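Local coordinates for type III secretion system effector HopBA1 (Pseudomonas syringae pv. aptata, PDB 5T09), which acts as a virulence factor recognised by the Arabidopsis resistance protein RBA1, enhancing RBA1 self-association and thereby triggering plant cell death, at residues 35-40 with 62-67; 50-55 with 186-191; 58-63 with 213-218; 80-85 with 135-140; 103-108 with 119-124. All coordinates share one frame; numbering follows the deposited sequence.

Contact 1: residues 35-40 with 62-67; sequences GPVDTL and PKLITE
Val37 and Leu64 mark the closest backbone approach, with their CA atoms 6.6 Å apart, while the axes of 36-40 and 62-67 pass 9.8 Å from each other at a signed crossing angle of -73°. The pair illustrates how the helices before and after a strand of an alpha/beta fold pack together on one side of the sheet: helix 36-46 leads into strand 49-54, helix 60-74 follows it, and the two cross steeply on the face that carries Ile52. Leu64 spans the interval between them. With CG anti to its backbone N (chi1 173°), it reaches out of its own helix toward the first turn of the other, where CD1 comes within 3.8 Å of Val37 N and 4.0 Å of Pro36 CB. Val37 runs antiparallel alongside it, leaving Val37 CG2 3.9 Å from Leu64 CD1. One turn further along, Leu40 CD2 reaches the branch point itself, 3.9 Å from Leu64 CG. The contact is therefore apolar at its buried centre. Toward solvent, the extended chain of Glu67 lies transverse to Val37, its OE1 merely resting against Val37 CG2 at 3.9 Å. Behind the interface Gly35 takes the N-cap position of its helix. Its carbonyl oxygen is gripped twice by Thr39: the backbone N approaches one face of the carbonyl plane, while OG1 donates from the opposite face over 2.7 Å.

Contact 2: residues 50-55 with 186-191; sequences VYIGDE and IVWGGA
Trp188 and Asp54 join their side chains in the tightly packed part of this strand pair. The first torsion of Trp188 (chi1 180°) swings the ring to the side of its own carbonyl carbon, where NE1 donates nearly in the ring plane to Asp54 OD1 at 3.0 Å. It meets that oxygen from above the carboxylate plane, the two flat groups standing 83° apart. The other oxygen, OD2, is bonded to His56, so both ends of the carboxylate are held. Ile52 fills the space alongside, with CG2 3.8 Å from Trp188 CD1 and CD1 3.5 Å from Ile186 CG2. On the other face of the sheet Tyr51 and Val187 project together, flank to flank, with Tyr51 CD1 3.6 Å from Val187 CB; the phenol hydroxyl is hydrogen-bonded to the backbone O of Arg206, and the side chain touches Pro202 and Met205, two of the residues that bind the potassium ion. Strands 49-54 and 184-190 are parallel neighbours inside the EreA/ChaN-like sheet, its regular bonding beginning with Val187 N to Val50 O and Ile52 N to Val187 O. Further on, Asp54 N donates almost straight to Gly189 O at 2.7 Å, from above the carbonyl plane. Beyond this point the regular pairing ends: Glu55 points away, partly exposed, whereas Ala191, also partly exposed, still turns in, its CB 3.5 Å from Asp54 O and its N donating to that same oxygen at 2.9 Å.

Contact 3: residues 58-63 with 213-218; sequences KLFIPK and FDLTGR
Ile61 and Phe213 meet in a CH-pi interaction. Ile61 CG1 sits over the centre of the Phe213 ring, 3.6 Å from the centroid and only 10° off the ring normal. The same side chain extends across the ring margin, with its CD1 3.5 Å from Phe213 CD2. Phe213 also meets a second aromatic group, Phe60: the ring planes lie at 72° and the centroids 6.0 Å apart, with Phe60 CE2 3.8 Å from Phe213 CD1. Here Phe213 CE1 lies in the plane of the Phe60 ring, at its edge. Packing by the leucine methyls occupies the outer part. Leu215 divides its two methyl groups between partners, CD2 approaching Phe60 CD2 at 4.0 Å and CD1 resting 3.6 Å from Lys58 CG. The lysine chain bends at its second torsion (chi2 -60°), which keeps CB, CG and CD all against that methyl before the amine departs to a salt bridge with Asp238. In the alpha/beta fold this is where the first turn of helix 60-74 covers the C-terminal end of strand 209-214, and Ile52 and Ile234 on the flanking strands touch the same Phe213. Within 213-218 the polar bonds cluster where the strand runs into its loop. Asp214 OD1 accepts from Thr216 N at 3.0 Å, forming an Asx turn, and from Thr216 OG1 at 2.6 Å through its syn lone pair. Thr216 OG1 in turn accepts from Arg218 N, an ST turn, while Asp214 OD2 forms a salt bridge with Arg222.

Contact 4: residues 80-85 with 135-140; sequences LAVEFV and IYVSGI
Ala81 and Ile140 press together more tightly than ordinary van der Waals spacing, with Ala81 CB 3.4 Å from Ile140 CG2. The isoleucine achieves this by bending back over the neighbouring strand. Its CG1 takes the crowded position between backbone N and carbonyl carbon (chi1 65°), which lays CG1 3.3 Å from Val82 O and carries CD1 on to within 3.6 Å of Glu83 N. The small Ala81 side chain shares its face with Ser138, whose hydroxyl is bonded to His79, and helix 166-179 covers that side. The opposite face belongs to Leu80, Val82 and Val137. There Leu80 CB touches Ile135 CG2 at 3.8 Å, whereas Val82 CG1 and Val137 CG1 stay 4.5 Å apart, and helix 117-132 packs over all three residues of the face. Where the pairing ends, the chain makes a type I turn from Val82 to Val85, and Val85 folds back so that its CB lies 3.7 Å from Gly139 CA. In this turn Glu83 touches Ile140 with its backbone while its carboxylate reaches Gly190 N and forms a salt bridge with Arg162. The backbones hold the whole register, beginning with Leu80 N to Tyr136 O at 2.8 Å and ending with Ile140 N, which approaches Val82 O from above the carbonyl plane. Two adjacent parallel strands, joined through helices 90-99, 101-112 and 117-132, make a beta-alpha-beta crossover, with 136-141 as the outermost strand on this side of the sheet.

Contact 5: residues 103-108 with 119-124; sequences AVKHFL and WLDKVS
Lys105 and Ser124 stand at the crossing of two consecutive helices, with CA atoms 5.5 Å apart. Helices 101-112 and 117-132 are joined by a short connection and form a steeply crossed helix-helix pair, the segment axes running at 123° to each other and approaching to 8.8 Å. A small residue sits at the crossing: Ser124 OG lies 3.2 Å from Lys105 CA, and its CB is 3.8 Å from Val104 CG1. On one side of this point Leu120 fills the angle between the helices: CD2 leans on Lys105 CG at 3.6 Å, and CD1 meets Leu108 CB at 3.7 Å. Leu108 also stretches its CD1 between Ser124 and Val123, closing the apolar patch. The next shell fixes these groups. Ser124 OG donates to Leu120 O at 2.8 Å, from the face of the carbonyl opposite that used by Ser124 N, so the hydroxyl is satisfied within its own helix. The fully extended Lys105 chain (chi1 -176°) carries its amine past Leu120 to a salt bridge with Asp117; Asp121 lies nearby but beyond salt-bridge distance. Further out, Val104 packs on Phe93 and Leu97 of helix 90-99, and Trp119 meets Phe84 and Trp112. Val123, which touches Leu108 with one methyl, sets the other over the centre of the Trp119 ring, CG2 standing 3.3 Å above the ring plane.

From the N terminus, contact 1 closes first, bringing helix 36-46 to helix 60-74 across the intervening strand 49-54 in sequence. Contact 2 opens on that strand, so it crosses contact 1, and closes only at 186-191 in the middle of the sheet. Contact 3 starts on the helix where contact 1 ends, sharing Pro62 and Lys63, and runs past the close of contact 2 to 213-218; these two also cross. Within both long loops contact 4 joins strands 77-82 and 136-141, and contact 5 pairs two helices of the connection between them. Trp188 N to Ala81 O continues the sheet from contact 2 to contact 4, while Pro62 packs on 119-124, linking contacts 1 and 3 to contact 5.

Contact 1: residues 35-40 with 62-67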
# COMPACT_ATOMS: atom_id res chain seq x y z
N GLY A 35 -14.64 7.66 10.62
CA GLY A 35 -13.24 7.85 10.93
C GLY A 35 -12.30 7.27 9.89
O GLY A 35 -12.71 6.57 8.96
N PRO A 36 -10.99 7.54 10.04
CA PRO A 36 -10.01 6.97 9.11
C PRO A 36 -9.86 5.46 9.28
O PRO A 36 -9.83 4.72 8.29
CB PRO A 36 -8.71 7.70 9.47
CG PRO A 36 -9.14 8.92 10.23
CD PRO A 36 -10.37 8.51 10.96
N VAL A 37 -9.76 5.00 10.53
CA VAL A 37 -9.66 3.56 10.78
C VAL A 37 -10.94 2.86 10.32
O VAL A 37 -10.89 1.83 9.64
CB VAL A 37 -9.37 3.29 12.27
CG1 VAL A 37 -9.35 1.79 12.55
CG2 VAL A 37 -8.05 3.93 12.68
N ASP A 38 -12.09 3.42 10.70
CA ASP A 38 -13.36 2.80 10.33
C ASP A 38 -13.51 2.69 8.82
O ASP A 38 -14.06 1.71 8.30
CB ASP A 38 -14.52 3.60 10.92
CG ASP A 38 -14.53 3.59 12.44
OD1 ASP A 38 -14.02 2.62 13.03
OD2 ASP A 38 -15.04 4.56 13.03
N THR A 39 -13.03 3.70 8.08
CA THR A 39 -13.14 3.67 6.63
C THR A 39 -12.25 2.59 6.02
O THR A 39 -12.68 1.85 5.13
CB THR A 39 -12.80 5.04 6.04
OG1 THR A 39 -13.77 6.00 6.49
CG2 THR A 39 -12.80 5.01 4.52
N LEU A 40 -11.00 2.50 6.49
CA LEU A 40 -10.08 1.52 5.92
C LEU A 40 -10.56 0.10 6.20
O LEU A 40 -10.56 -0.76 5.30
CB LEU A 40 -8.68 1.73 6.49
CG LEU A 40 -7.61 0.73 6.05
CD1 LEU A 40 -7.53 0.63 4.53
CD2 LEU A 40 -6.26 1.11 6.64
N PRO A 62 1.29 5.28 7.20
CA PRO A 62 1.75 4.15 8.01
C PRO A 62 1.18 4.13 9.42
O PRO A 62 0.95 3.05 9.97
CB PRO A 62 3.28 4.32 8.02
CG PRO A 62 3.52 5.74 7.66
CD PRO A 62 2.41 6.11 6.73
N LYS A 63 0.93 5.29 10.02
CA LYS A 63 0.27 5.33 11.32
C LYS A 63 -1.14 4.74 11.23
O LYS A 63 -1.57 4.01 12.12
CB LYS A 63 0.20 6.76 11.85
CG LYS A 63 1.48 7.26 12.49
CD LYS A 63 1.34 8.70 12.99
CE LYS A 63 0.25 8.84 14.05
NZ LYS A 63 0.18 10.23 14.60
N LEU A 64 -1.86 5.07 10.16
CA LEU A 64 -3.20 4.52 9.97
C LEU A 64 -3.16 3.00 9.92
O LEU A 64 -3.98 2.32 10.54
CB LEU A 64 -3.82 5.09 8.70
CG LEU A 64 -5.16 4.47 8.28
CD1 LEU A 64 -6.19 4.63 9.38
CD2 LEU A 64 -5.65 5.10 6.98
N ILE A 65 -2.20 2.44 9.17
CA ILE A 65 -2.12 0.98 9.05
C ILE A 65 -1.80 0.36 10.41
O ILE A 65 -2.39 -0.66 10.79
CB ILE A 65 -1.08 0.60 7.98
CG1 ILE A 65 -1.58 1.06 6.61
CG2 ILE A 65 -0.83 -0.91 7.98
CD1 ILE A 65 -0.58 0.88 5.47
N THR A 66 -0.87 0.95 11.16
CA THR A 66 -0.56 0.45 12.49
C THR A 66 -1.82 0.35 13.35
O THR A 66 -2.06 -0.67 14.00
CB THR A 66 0.47 1.37 13.17
OG1 THR A 66 1.70 1.34 12.44
CG2 THR A 66 0.74 0.93 14.61
N GLU A 67 -2.63 1.40 13.36
CA GLU A 67 -3.82 1.43 14.20
C GLU A 67 -4.93 0.52 13.68
O GLU A 67 -5.83 0.17 14.45
CB GLU A 67 -4.34 2.87 14.32
CG GLU A 67 -3.32 3.85 14.89
CD GLU A 67 -3.79 5.29 14.81
OE1 GLU A 67 -4.97 5.51 14.45
OE2 GLU A 67 -2.99 6.19 15.11

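Contact 2: residues 50-55 with 186-191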
# COMPACT_ATOMS: atom_id res chain seq x y z
N VAL A 50 -7.71 -4.69 -1.62
CA VAL A 50 -7.66 -3.24 -1.44
C VAL A 50 -6.25 -2.77 -1.74
O VAL A 50 -5.27 -3.40 -1.32
CB VAL A 50 -8.07 -2.83 -0.00
CG1 VAL A 50 -7.83 -1.34 0.23
CG2 VAL A 50 -9.53 -3.19 0.26
N TYR A 51 -6.15 -1.66 -2.47
CA TYR A 51 -4.87 -1.01 -2.73
C TYR A 51 -4.79 0.26 -1.90
O TYR A 51 -5.71 1.09 -1.94
CB TYR A 51 -4.72 -0.67 -4.21
CG TYR A 51 -4.61 -1.86 -5.13
CD1 TYR A 51 -3.38 -2.44 -5.40
CD2 TYR A 51 -5.74 -2.41 -5.72
CE1 TYR A 51 -3.28 -3.53 -6.25
CE2 TYR A 51 -5.65 -3.50 -6.56
CZ TYR A 51 -4.41 -4.06 -6.82
OH TYR A 51 -4.32 -5.14 -7.65
N ILE A 52 -3.70 0.42 -1.16
CA ILE A 52 -3.42 1.63 -0.40
C ILE A 52 -2.37 2.41 -1.17
O ILE A 52 -1.20 2.00 -1.24
CB ILE A 52 -2.95 1.33 1.03
CG1 ILE A 52 -4.06 0.61 1.81
CG2 ILE A 52 -2.55 2.62 1.75
CD1 ILE A 52 -3.63 0.15 3.19
N GLY A 53 -2.77 3.54 -1.75
CA GLY A 53 -1.85 4.36 -2.51
C GLY A 53 -0.95 5.17 -1.60
O GLY A 53 -1.40 6.14 -0.98
N ASP A 54 0.32 4.79 -1.51
CA ASP A 54 1.23 5.45 -0.59
C ASP A 54 1.66 6.80 -1.14
O ASP A 54 1.84 6.97 -2.35
CB ASP A 54 2.46 4.59 -0.33
CG ASP A 54 3.21 5.03 0.91
OD1 ASP A 54 2.56 5.19 1.96
OD2 ASP A 54 4.44 5.22 0.82
N GLU A 55 1.82 7.76 -0.24
CA GLU A 55 2.55 8.99 -0.50
C GLU A 55 3.81 8.90 0.35
O GLU A 55 3.76 9.06 1.57
CB GLU A 55 1.72 10.22 -0.16
CG GLU A 55 0.38 10.28 -0.87
CD GLU A 55 -0.35 11.59 -0.62
OE1 GLU A 55 0.34 12.63 -0.44
OE2 GLU A 55 -1.60 11.58 -0.60
N ILE A 186 -4.21 -6.83 1.15
CA ILE A 186 -4.00 -5.42 0.88
C ILE A 186 -2.65 -5.28 0.19
O ILE A 186 -1.66 -5.89 0.61
CB ILE A 186 -4.04 -4.57 2.16
CG1 ILE A 186 -5.45 -4.59 2.75
CG2 ILE A 186 -3.60 -3.13 1.88
CD1 ILE A 186 -5.55 -4.00 4.14
N VAL A 187 -2.62 -4.49 -0.88
CA VAL A 187 -1.38 -4.13 -1.57
C VAL A 187 -1.10 -2.67 -1.27
O VAL A 187 -1.94 -1.80 -1.53
CB VAL A 187 -1.49 -4.38 -3.08
CG1 VAL A 187 -0.32 -3.75 -3.83
CG2 VAL A 187 -1.56 -5.87 -3.36
N TRP A 188 0.09 -2.40 -0.74
CA TRP A 188 0.49 -1.07 -0.28
C TRP A 188 1.70 -0.64 -1.09
O TRP A 188 2.78 -1.25 -0.98
CB TRP A 188 0.79 -1.10 1.22
CG TRP A 188 1.21 0.20 1.82
CD1 TRP A 188 1.08 1.45 1.29
CD2 TRP A 188 1.83 0.37 3.10
NE1 TRP A 188 1.58 2.39 2.15
CE2 TRP A 188 2.05 1.75 3.28
CE3 TRP A 188 2.22 -0.51 4.11
CZ2 TRP A 188 2.65 2.27 4.42
CZ3 TRP A 188 2.81 0.01 5.25
CH2 TRP A 188 3.02 1.39 5.39
N GLY A 189 1.53 0.39 -1.91
CA GLY A 189 2.59 0.86 -2.78
C GLY A 189 2.29 2.26 -3.26
O GLY A 189 1.21 2.80 -3.02
N GLY A 190 3.27 2.84 -3.95
CA GLY A 190 3.16 4.21 -4.42
C GLY A 190 1.90 4.48 -5.20
O GLY A 190 1.57 3.75 -6.15
N ALA A 191 1.19 5.55 -4.83
CA ALA A 191 -0.11 5.84 -5.42
C ALA A 191 -0.02 6.06 -6.92
O ALA A 191 -1.00 5.80 -7.64
CB ALA A 191 -0.72 7.08 -4.75

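Contact 3: residues 58-63 with 213-218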
# COMPACT_ATOMS: atom_id res chain seq x y z
N LYS A 58 4.87 10.53 4.12
CA LYS A 58 3.75 11.08 4.88
C LYS A 58 3.43 10.14 6.04
O LYS A 58 3.07 8.98 5.83
CB LYS A 58 2.53 11.26 3.98
CG LYS A 58 2.74 12.25 2.84
CD LYS A 58 3.08 13.65 3.35
CE LYS A 58 3.19 14.64 2.20
NZ LYS A 58 3.53 16.01 2.66
N LEU A 59 3.56 10.66 7.27
CA LEU A 59 3.44 9.84 8.47
C LEU A 59 2.03 9.28 8.65
O LEU A 59 1.86 8.20 9.22
CB LEU A 59 3.83 10.66 9.69
CG LEU A 59 5.26 11.21 9.69
CD1 LEU A 59 5.42 12.32 10.72
CD2 LEU A 59 6.26 10.11 9.95
N PHE A 60 1.01 10.01 8.18
CA PHE A 60 -0.37 9.61 8.47
C PHE A 60 -0.67 8.20 7.98
O PHE A 60 -1.40 7.45 8.65
CB PHE A 60 -1.34 10.61 7.84
CG PHE A 60 -2.78 10.19 7.93
CD1 PHE A 60 -3.54 10.50 9.04
CD2 PHE A 60 -3.38 9.48 6.90
CE1 PHE A 60 -4.86 10.12 9.13
CE2 PHE A 60 -4.70 9.09 6.98
CZ PHE A 60 -5.44 9.41 8.10
N ILE A 61 -0.15 7.83 6.82
CA ILE A 61 -0.55 6.59 6.15
C ILE A 61 -0.02 5.38 6.92
O ILE A 61 -0.81 4.50 7.28
CB ILE A 61 -0.09 6.60 4.68
CG1 ILE A 61 -0.85 7.69 3.93
CG2 ILE A 61 -0.33 5.25 4.02
CD1 ILE A 61 -0.33 8.00 2.54
N PRO A 62 1.29 5.28 7.20
CA PRO A 62 1.75 4.15 8.01
C PRO A 62 1.18 4.13 9.42
O PRO A 62 0.95 3.05 9.97
CB PRO A 62 3.28 4.32 8.02
CG PRO A 62 3.52 5.74 7.66
CD PRO A 62 2.41 6.11 6.73
N LYS A 63 0.93 5.29 10.02
CA LYS A 63 0.27 5.33 11.32
C LYS A 63 -1.14 4.74 11.23
O LYS A 63 -1.57 4.01 12.12
CB LYS A 63 0.20 6.76 11.85
CG LYS A 63 1.48 7.26 12.49
CD LYS A 63 1.34 8.70 12.99
CE LYS A 63 0.25 8.84 14.05
NZ LYS A 63 0.18 10.23 14.60
N PHE A 213 -5.40 9.43 -0.50
CA PHE A 213 -5.38 10.23 0.71
C PHE A 213 -5.43 11.72 0.38
O PHE A 213 -4.69 12.19 -0.49
CB PHE A 213 -4.15 9.91 1.55
CG PHE A 213 -4.18 8.53 2.12
CD1 PHE A 213 -4.84 8.27 3.31
CD2 PHE A 213 -3.59 7.48 1.45
CE1 PHE A 213 -4.88 6.99 3.83
CE2 PHE A 213 -3.63 6.20 1.96
CZ PHE A 213 -4.28 5.96 3.15
N ASP A 214 -6.29 12.43 1.09
CA ASP A 214 -6.37 13.89 1.06
C ASP A 214 -5.79 14.40 2.37
O ASP A 214 -6.45 14.35 3.41
CB ASP A 214 -7.82 14.34 0.86
CG ASP A 214 -8.00 15.83 1.08
OD1 ASP A 214 -6.99 16.57 1.09
OD2 ASP A 214 -9.16 16.26 1.25
N LEU A 215 -4.55 14.87 2.32
CA LEU A 215 -3.86 15.36 3.51
C LEU A 215 -3.92 16.87 3.64
O LEU A 215 -3.08 17.47 4.32
CB LEU A 215 -2.40 14.90 3.49
CG LEU A 215 -2.18 13.39 3.30
CD1 LEU A 215 -0.69 13.06 3.28
CD2 LEU A 215 -2.89 12.59 4.37
N THR A 216 -4.92 17.51 3.02
CA THR A 216 -5.06 18.96 3.13
C THR A 216 -5.72 19.39 4.42
O THR A 216 -5.70 20.59 4.74
CB THR A 216 -5.88 19.50 1.95
OG1 THR A 216 -7.22 19.02 2.02
CG2 THR A 216 -5.26 19.08 0.62
N GLY A 217 -6.31 18.47 5.18
CA GLY A 217 -7.08 18.82 6.36
C GLY A 217 -8.39 19.50 6.08
O GLY A 217 -9.15 19.74 7.03
N ARG A 218 -8.69 19.82 4.82
CA ARG A 218 -9.97 20.45 4.48
C ARG A 218 -11.09 19.41 4.42
O ARG A 218 -11.98 19.38 5.27
CB ARG A 218 -9.86 21.17 3.13
CG ARG A 218 -8.95 22.39 3.13
CD ARG A 218 -9.02 23.09 1.79
NE ARG A 218 -8.44 24.43 1.82
CZ ARG A 218 -8.57 25.32 0.84
NH1 ARG A 218 -9.27 25.02 -0.25
NH2 ARG A 218 -8.01 26.51 0.95

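Contact 4: residues 80-85 with 135-140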
# COMPACT_ATOMS: atom_id res chain seq x y z
N LEU A 80 -0.60 -8.73 3.65
CA LEU A 80 -0.24 -7.35 3.34
C LEU A 80 1.02 -7.38 2.48
O LEU A 80 2.10 -7.74 2.95
CB LEU A 80 -0.01 -6.54 4.62
CG LEU A 80 0.54 -5.13 4.44
CD1 LEU A 80 -0.44 -4.25 3.68
CD2 LEU A 80 0.87 -4.53 5.80
N ALA A 81 0.87 -6.98 1.22
CA ALA A 81 1.96 -7.01 0.25
C ALA A 81 2.41 -5.57 -0.01
O ALA A 81 1.60 -4.72 -0.37
CB ALA A 81 1.50 -7.68 -1.05
N VAL A 82 3.70 -5.31 0.20
CA VAL A 82 4.20 -3.93 0.28
C VAL A 82 5.32 -3.71 -0.73
O VAL A 82 6.15 -4.59 -0.96
CB VAL A 82 4.67 -3.59 1.70
CG1 VAL A 82 3.56 -3.88 2.70
CG2 VAL A 82 5.95 -4.35 2.06
N GLU A 83 5.34 -2.50 -1.30
CA GLU A 83 6.40 -2.09 -2.21
C GLU A 83 7.75 -1.99 -1.51
O GLU A 83 8.80 -2.12 -2.16
CB GLU A 83 6.05 -0.75 -2.84
CG GLU A 83 7.18 -0.13 -3.68
CD GLU A 83 6.86 1.27 -4.18
OE1 GLU A 83 5.89 1.88 -3.68
OE2 GLU A 83 7.59 1.76 -5.06
N PHE A 84 7.76 -1.76 -0.20
CA PHE A 84 8.99 -1.41 0.49
C PHE A 84 9.98 -2.57 0.56
O PHE A 84 11.15 -2.35 0.88
CB PHE A 84 8.66 -0.91 1.89
CG PHE A 84 7.55 0.10 1.92
CD1 PHE A 84 7.70 1.31 1.27
CD2 PHE A 84 6.36 -0.16 2.58
CE1 PHE A 84 6.68 2.25 1.28
CE2 PHE A 84 5.34 0.77 2.59
CZ PHE A 84 5.50 1.98 1.94
N VAL A 85 9.54 -3.79 0.25
CA VAL A 85 10.38 -4.97 0.27
C VAL A 85 10.36 -5.61 -1.11
O VAL A 85 9.29 -5.76 -1.71
CB VAL A 85 9.92 -5.99 1.33
CG1 VAL A 85 10.84 -7.20 1.36
CG2 VAL A 85 9.86 -5.33 2.70
N ILE A 135 -0.98 -11.10 10.35
CA ILE A 135 -1.03 -10.83 8.92
C ILE A 135 0.33 -11.15 8.32
O ILE A 135 1.36 -10.69 8.81
CB ILE A 135 -1.42 -9.37 8.64
CG1 ILE A 135 -2.82 -9.07 9.18
CG2 ILE A 135 -1.37 -9.07 7.14
CD1 ILE A 135 -3.21 -7.61 9.12
N TYR A 136 0.32 -11.94 7.25
CA TYR A 136 1.55 -12.25 6.51
C TYR A 136 1.98 -11.04 5.70
O TYR A 136 1.23 -10.56 4.83
CB TYR A 136 1.31 -13.47 5.62
CG TYR A 136 2.44 -13.82 4.68
CD1 TYR A 136 3.77 -13.69 5.07
CD2 TYR A 136 2.19 -14.31 3.40
CE1 TYR A 136 4.81 -14.01 4.21
CE2 TYR A 136 3.21 -14.64 2.54
CZ TYR A 136 4.52 -14.49 2.95
OH TYR A 136 5.54 -14.82 2.09
N VAL A 137 3.18 -10.53 5.98
CA VAL A 137 3.73 -9.36 5.30
C VAL A 137 4.78 -9.84 4.30
O VAL A 137 5.73 -10.53 4.69
CB VAL A 137 4.34 -8.36 6.29
CG1 VAL A 137 4.74 -7.08 5.57
CG2 VAL A 137 3.39 -8.06 7.44
N SER A 138 4.62 -9.47 3.04
CA SER A 138 5.57 -9.88 2.01
C SER A 138 5.87 -8.70 1.10
O SER A 138 5.19 -7.67 1.13
CB SER A 138 5.02 -11.06 1.19
OG SER A 138 3.95 -10.64 0.36
N GLY A 139 6.90 -8.87 0.27
CA GLY A 139 7.34 -7.83 -0.64
C GLY A 139 6.86 -8.07 -2.06
O GLY A 139 6.69 -9.21 -2.49
N ILE A 140 6.64 -6.97 -2.78
CA ILE A 140 6.21 -7.03 -4.17
C ILE A 140 7.23 -6.44 -5.13
O ILE A 140 7.09 -6.64 -6.35
CB ILE A 140 4.86 -6.31 -4.37
CG1 ILE A 140 5.02 -4.81 -4.09
CG2 ILE A 140 3.81 -6.94 -3.48
CD1 ILE A 140 3.75 -4.00 -4.22

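Contact 5: residues 103-108 with 119-124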
# COMPACT_ATOMS: atom_id res chain seq x y z
N ALA A 103 15.01 -3.85 13.64
CA ALA A 103 15.61 -4.63 12.57
C ALA A 103 14.99 -4.29 11.22
O ALA A 103 15.70 -4.18 10.21
CB ALA A 103 15.46 -6.12 12.86
N VAL A 104 13.67 -4.11 11.17
CA VAL A 104 13.00 -3.80 9.91
C VAL A 104 13.50 -2.47 9.36
O VAL A 104 13.74 -2.33 8.15
CB VAL A 104 11.47 -3.81 10.10
CG1 VAL A 104 10.76 -3.29 8.84
CG2 VAL A 104 10.99 -5.21 10.44
N LYS A 105 13.66 -1.48 10.23
CA LYS A 105 14.10 -0.16 9.78
C LYS A 105 15.47 -0.24 9.11
O LYS A 105 15.68 0.30 8.02
CB LYS A 105 14.12 0.81 10.96
CG LYS A 105 14.47 2.25 10.60
CD LYS A 105 14.47 3.13 11.84
CE LYS A 105 14.93 4.55 11.53
NZ LYS A 105 15.12 5.35 12.77
N HIS A 106 16.42 -0.93 9.76
CA HIS A 106 17.75 -1.08 9.18
C HIS A 106 17.70 -1.83 7.85
O HIS A 106 18.48 -1.53 6.94
CB HIS A 106 18.66 -1.82 10.16
CG HIS A 106 20.12 -1.51 9.99
ND1 HIS A 106 20.69 -0.33 10.42
CD2 HIS A 106 21.12 -2.23 9.43
CE1 HIS A 106 21.98 -0.34 10.13
NE2 HIS A 106 22.27 -1.48 9.53
N PHE A 107 16.78 -2.79 7.72
CA PHE A 107 16.66 -3.54 6.47
C PHE A 107 16.09 -2.67 5.35
O PHE A 107 16.47 -2.85 4.19
CB PHE A 107 15.78 -4.77 6.69
CG PHE A 107 15.50 -5.55 5.44
CD1 PHE A 107 16.35 -6.56 5.02
CD2 PHE A 107 14.37 -5.28 4.68
CE1 PHE A 107 16.09 -7.27 3.87
CE2 PHE A 107 14.11 -5.99 3.53
CZ PHE A 107 14.97 -6.99 3.12
N LEU A 108 15.19 -1.75 5.67
CA LEU A 108 14.55 -0.91 4.66
C LEU A 108 15.35 0.34 4.34
O LEU A 108 15.08 0.99 3.32
CB LEU A 108 13.15 -0.50 5.12
CG LEU A 108 12.12 -1.61 5.29
CD1 LEU A 108 10.85 -1.08 5.95
CD2 LEU A 108 11.79 -2.23 3.94
N TRP A 119 9.42 8.72 9.03
CA TRP A 119 8.54 7.94 8.18
C TRP A 119 9.00 6.49 8.10
O TRP A 119 8.20 5.56 8.23
CB TRP A 119 8.47 8.57 6.79
CG TRP A 119 7.64 7.80 5.82
CD1 TRP A 119 6.28 7.81 5.71
CD2 TRP A 119 8.12 6.90 4.82
NE1 TRP A 119 5.88 6.97 4.70
CE2 TRP A 119 6.99 6.40 4.14
CE3 TRP A 119 9.39 6.46 4.43
CZ2 TRP A 119 7.09 5.49 3.09
CZ3 TRP A 119 9.49 5.56 3.39
CH2 TRP A 119 8.35 5.09 2.73
N LEU A 120 10.31 6.27 7.89
CA LEU A 120 10.81 4.90 7.84
C LEU A 120 10.54 4.18 9.16
O LEU A 120 10.24 2.98 9.17
CB LEU A 120 12.31 4.89 7.53
CG LEU A 120 12.87 3.50 7.20
CD1 LEU A 120 12.34 3.02 5.85
CD2 LEU A 120 14.39 3.49 7.20
N ASP A 121 10.65 4.90 10.28
CA ASP A 121 10.31 4.31 11.57
C ASP A 121 8.83 3.91 11.61
O ASP A 121 8.49 2.81 12.04
CB ASP A 121 10.63 5.29 12.69
CG ASP A 121 10.38 4.71 14.07
OD1 ASP A 121 9.24 4.82 14.56
OD2 ASP A 121 11.32 4.13 14.65
N LYS A 122 7.95 4.80 11.15
CA LYS A 122 6.52 4.50 11.17
C LYS A 122 6.18 3.38 10.20
O LYS A 122 5.32 2.53 10.49
CB LYS A 122 5.70 5.75 10.85
CG LYS A 122 5.76 6.84 11.92
CD LYS A 122 5.22 6.32 13.25
CE LYS A 122 4.94 7.44 14.24
NZ LYS A 122 4.35 6.91 15.50
N VAL A 123 6.83 3.35 9.03
CA VAL A 123 6.62 2.24 8.10
C VAL A 123 7.01 0.93 8.77
O VAL A 123 6.29 -0.07 8.70
CB VAL A 123 7.41 2.47 6.80
CG1 VAL A 123 7.35 1.23 5.91
CG2 VAL A 123 6.87 3.67 6.06
N SER A 124 8.17 0.91 9.43
CA SER A 124 8.61 -0.30 10.12
C SER A 124 7.63 -0.71 11.21
O SER A 124 7.31 -1.89 11.35
CB SER A 124 10.01 -0.08 10.71
OG SER A 124 10.93 0.27 9.69